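Local coordinates for periplasmic sugar-binding domain protein (Pseudomonas fluorescens Pf-5, PDB 3H75) that probably binds a carbohydrate in the periplasm, as a two-domain member of the bacterial solute-binding protein 2 family, at residues A[77-82]-A[89-94]. Sequence-based numbering, arbitrary orientation.
Sequences QILRLS and LFIVNS
Leu79 and Ser82, one helical turn apart, together receive a single methyl of Leu89, a compact example of how a helix is seated on a parallel sheet. From Leu79 the CD2 branch makes the approach, meeting Leu89 CD1 at 3.5 Å, tighter than usual for two methyl carbons. With Leu79 CG anti to the carbonyl carbon, beside the backbone N (chi1 -72°), the torsion helps carry the branch from the flank of the helix across to the strand, and Leu79 CD2 also comes within 4.4 Å of Ile91 CD1. Ser82 adds a second wall: its CB lies 3.6 Å from Leu89 CD1, and its OG approaches that methyl to 3.2 Å. The hydroxyl is meanwhile turned back on its own helix, where Ser82 OG donates to Leu79 O at 2.6 Å, tilted 32° from the carbonyl plane, so that the polar atom is satisfied while its flank faces a hydrocarbon. Were an alanine here instead of the serine, Leu79 O would probably lose its short hydroxyl bond and the Leu89 methyl the oxygen at its side. Outside the two segments, Phe57 of helix 46-58 touches Ser82, and Leu66 and Leu68 of strand 65-69 pack against Leu89 and Ile91 respectively. The axes of helix 77-82 and strand 89-93 run nearly antiparallel (172°); this pairing is the second half of the beta-alpha-beta crossover 65-69, 74-82, 88-93 in the alpha/beta fold of a periplasmic binding protein domain.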
ATOM      1  N   GLN A  77       7.966  -8.145 -18.644  1.00 19.28           N
ATOM      2  CA  GLN A  77       8.398  -9.466 -19.087  1.00 20.20           C
ATOM      3  C   GLN A  77       7.282 -10.488 -18.906  1.00 19.80           C
ATOM      4  O   GLN A  77       7.086 -11.359 -19.751  1.00 19.59           O
ATOM      5  CB  GLN A  77       9.649  -9.908 -18.321  1.00 22.80           C
ATOM      6  CG  GLN A  77      10.804  -8.919 -18.398  1.00 26.19           C
ATOM      7  CD  GLN A  77      12.122  -9.512 -17.936  1.00 29.41           C
ATOM      8  OE1 GLN A  77      13.067  -8.789 -17.616  1.00 34.58           O
ATOM      9  NE2 GLN A  77      12.197 -10.838 -17.913  1.00 31.36           N
ATOM     10  N   ILE A  78       6.544 -10.383 -17.807  1.00 18.68           N
ATOM     11  CA  ILE A  78       5.446 -11.309 -17.560  1.00 18.67           C
ATOM     12  C   ILE A  78       4.328 -11.092 -18.580  1.00 20.11           C
ATOM     13  O   ILE A  78       3.677 -12.042 -19.010  1.00 19.96           O
ATOM     14  CB  ILE A  78       4.897 -11.145 -16.123  1.00 18.19           C
ATOM     15  CG1 ILE A  78       5.957 -11.619 -15.124  1.00 18.28           C
ATOM     16  CG2 ILE A  78       3.598 -11.932 -15.957  1.00 18.04           C
ATOM     17  CD1 ILE A  78       5.545 -11.508 -13.662  1.00 16.26           C
ATOM     18  N   LEU A  79       4.112  -9.840 -18.971  1.00 21.70           N
ATOM     19  CA  LEU A  79       3.082  -9.528 -19.956  1.00 23.09           C
ATOM     20  C   LEU A  79       3.420 -10.192 -21.290  1.00 24.27           C
ATOM     21  O   LEU A  79       2.553 -10.775 -21.940  1.00 24.05           O
ATOM     22  CB  LEU A  79       2.967  -8.015 -20.143  1.00 24.59           C
ATOM     23  CG  LEU A  79       2.330  -7.253 -18.979  1.00 26.80           C
ATOM     24  CD1 LEU A  79       2.486  -5.753 -19.190  1.00 28.00           C
ATOM     25  CD2 LEU A  79       0.860  -7.636 -18.873  1.00 27.97           C
ATOM     26  N   ARG A  80       4.684 -10.107 -21.690  1.00 25.25           N
ATOM     27  CA  ARG A  80       5.120 -10.707 -22.945  1.00 26.57           C
ATOM     28  C   ARG A  80       5.084 -12.232 -22.891  1.00 27.08           C
ATOM     29  O   ARG A  80       4.771 -12.886 -23.885  1.00 27.03           O
ATOM     30  CB  ARG A  80       6.534 -10.239 -23.303  1.00 28.28           C
ATOM     31  CG  ARG A  80       6.627  -8.766 -23.681  1.00 31.27           C
ATOM     32  CD  ARG A  80       7.967  -8.440 -24.342  1.00 33.64           C
ATOM     33  NE  ARG A  80       9.092  -8.510 -23.412  1.00 35.44           N
ATOM     34  CZ  ARG A  80       9.319  -7.628 -22.443  1.00 35.96           C
ATOM     35  NH1 ARG A  80       8.499  -6.602 -22.269  1.00 37.78           N
ATOM     36  NH2 ARG A  80      10.373  -7.771 -21.651  1.00 37.22           N
ATOM     37  N   LEU A  81       5.402 -12.796 -21.730  1.00 26.80           N
ATOM     38  CA  LEU A  81       5.403 -14.245 -21.567  1.00 26.99           C
ATOM     39  C   LEU A  81       3.996 -14.831 -21.520  1.00 26.49           C
ATOM     40  O   LEU A  81       3.789 -15.986 -21.890  1.00 25.40           O
ATOM     41  CB  LEU A  81       6.166 -14.635 -20.296  1.00 27.99           C
ATOM     42  CG  LEU A  81       7.692 -14.762 -20.393  1.00 29.35           C
ATOM     43  CD1 LEU A  81       8.288 -13.539 -21.069  1.00 31.16           C
ATOM     44  CD2 LEU A  81       8.274 -14.947 -19.002  1.00 29.86           C
ATOM     45  N   SER A  82       3.033 -14.028 -21.077  1.00 25.90           N
ATOM     46  CA  SER A  82       1.646 -14.469 -20.964  1.00 26.43           C
ATOM     47  C   SER A  82       0.947 -14.621 -22.312  1.00 27.26           C
ATOM     48  O   SER A  82      -0.071 -15.303 -22.416  1.00 26.59           O
ATOM     49  CB  SER A  82       0.849 -13.480 -20.113  1.00 26.72           C
ATOM     50  OG  SER A  82       0.706 -12.243 -20.792  1.00 27.35           O
ATOM     51  N   LEU A  89      -4.871 -11.675 -17.215  1.00 12.57           N
ATOM     52  CA  LEU A  89      -3.995 -10.989 -16.275  1.00 13.78           C
ATOM     53  C   LEU A  89      -4.653  -9.805 -15.597  1.00 12.71           C
ATOM     54  O   LEU A  89      -5.474  -9.108 -16.195  1.00 12.47           O
ATOM     55  CB  LEU A  89      -2.740 -10.482 -16.982  1.00 15.51           C
ATOM     56  CG  LEU A  89      -1.852 -11.478 -17.724  1.00 20.48           C
ATOM     57  CD1 LEU A  89      -0.666 -10.732 -18.316  1.00 22.06           C
ATOM     58  CD2 LEU A  89      -1.385 -12.561 -16.780  1.00 19.53           C
ATOM     59  N   PHE A  90      -4.274  -9.576 -14.347  1.00 10.58           N
ATOM     60  CA  PHE A  90      -4.792  -8.449 -13.591  1.00 11.31           C
ATOM     61  C   PHE A  90      -3.609  -7.805 -12.879  1.00  9.99           C
ATOM     62  O   PHE A  90      -2.957  -8.433 -12.043  1.00  9.57           O
ATOM     63  CB  PHE A  90      -5.838  -8.905 -12.580  1.00 12.09           C
ATOM     64  CG  PHE A  90      -6.778  -7.814 -12.166  1.00 13.04           C
ATOM     65  CD1 PHE A  90      -7.582  -7.188 -13.111  1.00 12.13           C
ATOM     66  CD2 PHE A  90      -6.845  -7.396 -10.841  1.00 13.69           C
ATOM     67  CE1 PHE A  90      -8.444  -6.152 -12.747  1.00 14.76           C
ATOM     68  CE2 PHE A  90      -7.699  -6.364 -10.465  1.00 15.77           C
ATOM     69  CZ  PHE A  90      -8.503  -5.738 -11.423  1.00 14.44           C
ATOM     70  N   ILE A  91      -3.334  -6.555 -13.239  1.00  9.50           N
ATOM     71  CA  ILE A  91      -2.222  -5.781 -12.685  1.00 11.13           C
ATOM     72  C   ILE A  91      -2.725  -4.884 -11.561  1.00 11.84           C
ATOM     73  O   ILE A  91      -3.653  -4.100 -11.755  1.00 11.76           O
ATOM     74  CB  ILE A  91      -1.594  -4.892 -13.779  1.00 15.16           C
ATOM     75  CG1 ILE A  91      -1.226  -5.744 -14.994  1.00 18.13           C
ATOM     76  CG2 ILE A  91      -0.382  -4.159 -13.228  1.00 16.36           C
ATOM     77  CD1 ILE A  91      -0.245  -6.850 -14.699  1.00 20.13           C
ATOM     78  N   VAL A  92      -2.108  -4.978 -10.388  1.00 10.91           N
ATOM     79  CA  VAL A  92      -2.575  -4.176  -9.269  1.00 13.21           C
ATOM     80  C   VAL A  92      -1.577  -3.240  -8.614  1.00 15.12           C
ATOM     81  O   VAL A  92      -0.368  -3.308  -8.857  1.00 14.25           O
ATOM     82  CB  VAL A  92      -3.168  -5.074  -8.159  1.00 12.93           C
ATOM     83  CG1 VAL A  92      -4.338  -5.868  -8.709  1.00 14.13           C
ATOM     84  CG2 VAL A  92      -2.091  -6.009  -7.609  1.00 13.44           C
ATOM     85  N   ASN A  93      -2.140  -2.356  -7.787  1.00 15.97           N
ATOM     86  CA  ASN A  93      -1.424  -1.360  -6.989  1.00 18.62           C
ATOM     87  C   ASN A  93      -0.893  -0.112  -7.697  1.00 19.16           C
ATOM     88  O   ASN A  93      -0.911   0.973  -7.121  1.00 21.73           O
ATOM     89  CB  ASN A  93      -0.314  -2.048  -6.193  1.00 16.90           C
ATOM     90  CG  ASN A  93      -0.865  -2.938  -5.085  1.00 20.31           C
ATOM     91  OD1 ASN A  93      -2.071  -3.191  -5.015  1.00 18.14           O
ATOM     92  ND2 ASN A  93       0.016  -3.421  -4.218  1.00 20.59           N
ATOM     93  N   SER A  94      -0.415  -0.248  -8.928  1.00 18.40           N
ATOM     94  CA  SER A  94       0.073   0.910  -9.671  1.00 21.09           C
ATOM     95  C   SER A  94      -0.360   0.799 -11.127  1.00 21.69           C
ATOM     96  O   SER A  94      -0.518  -0.300 -11.648  1.00 21.80           O
ATOM     97  CB  SER A  94       1.605   1.041  -9.571  1.00 21.40           C
ATOM     98  OG  SER A  94       2.265   0.098 -10.375  1.00 23.95           O
TER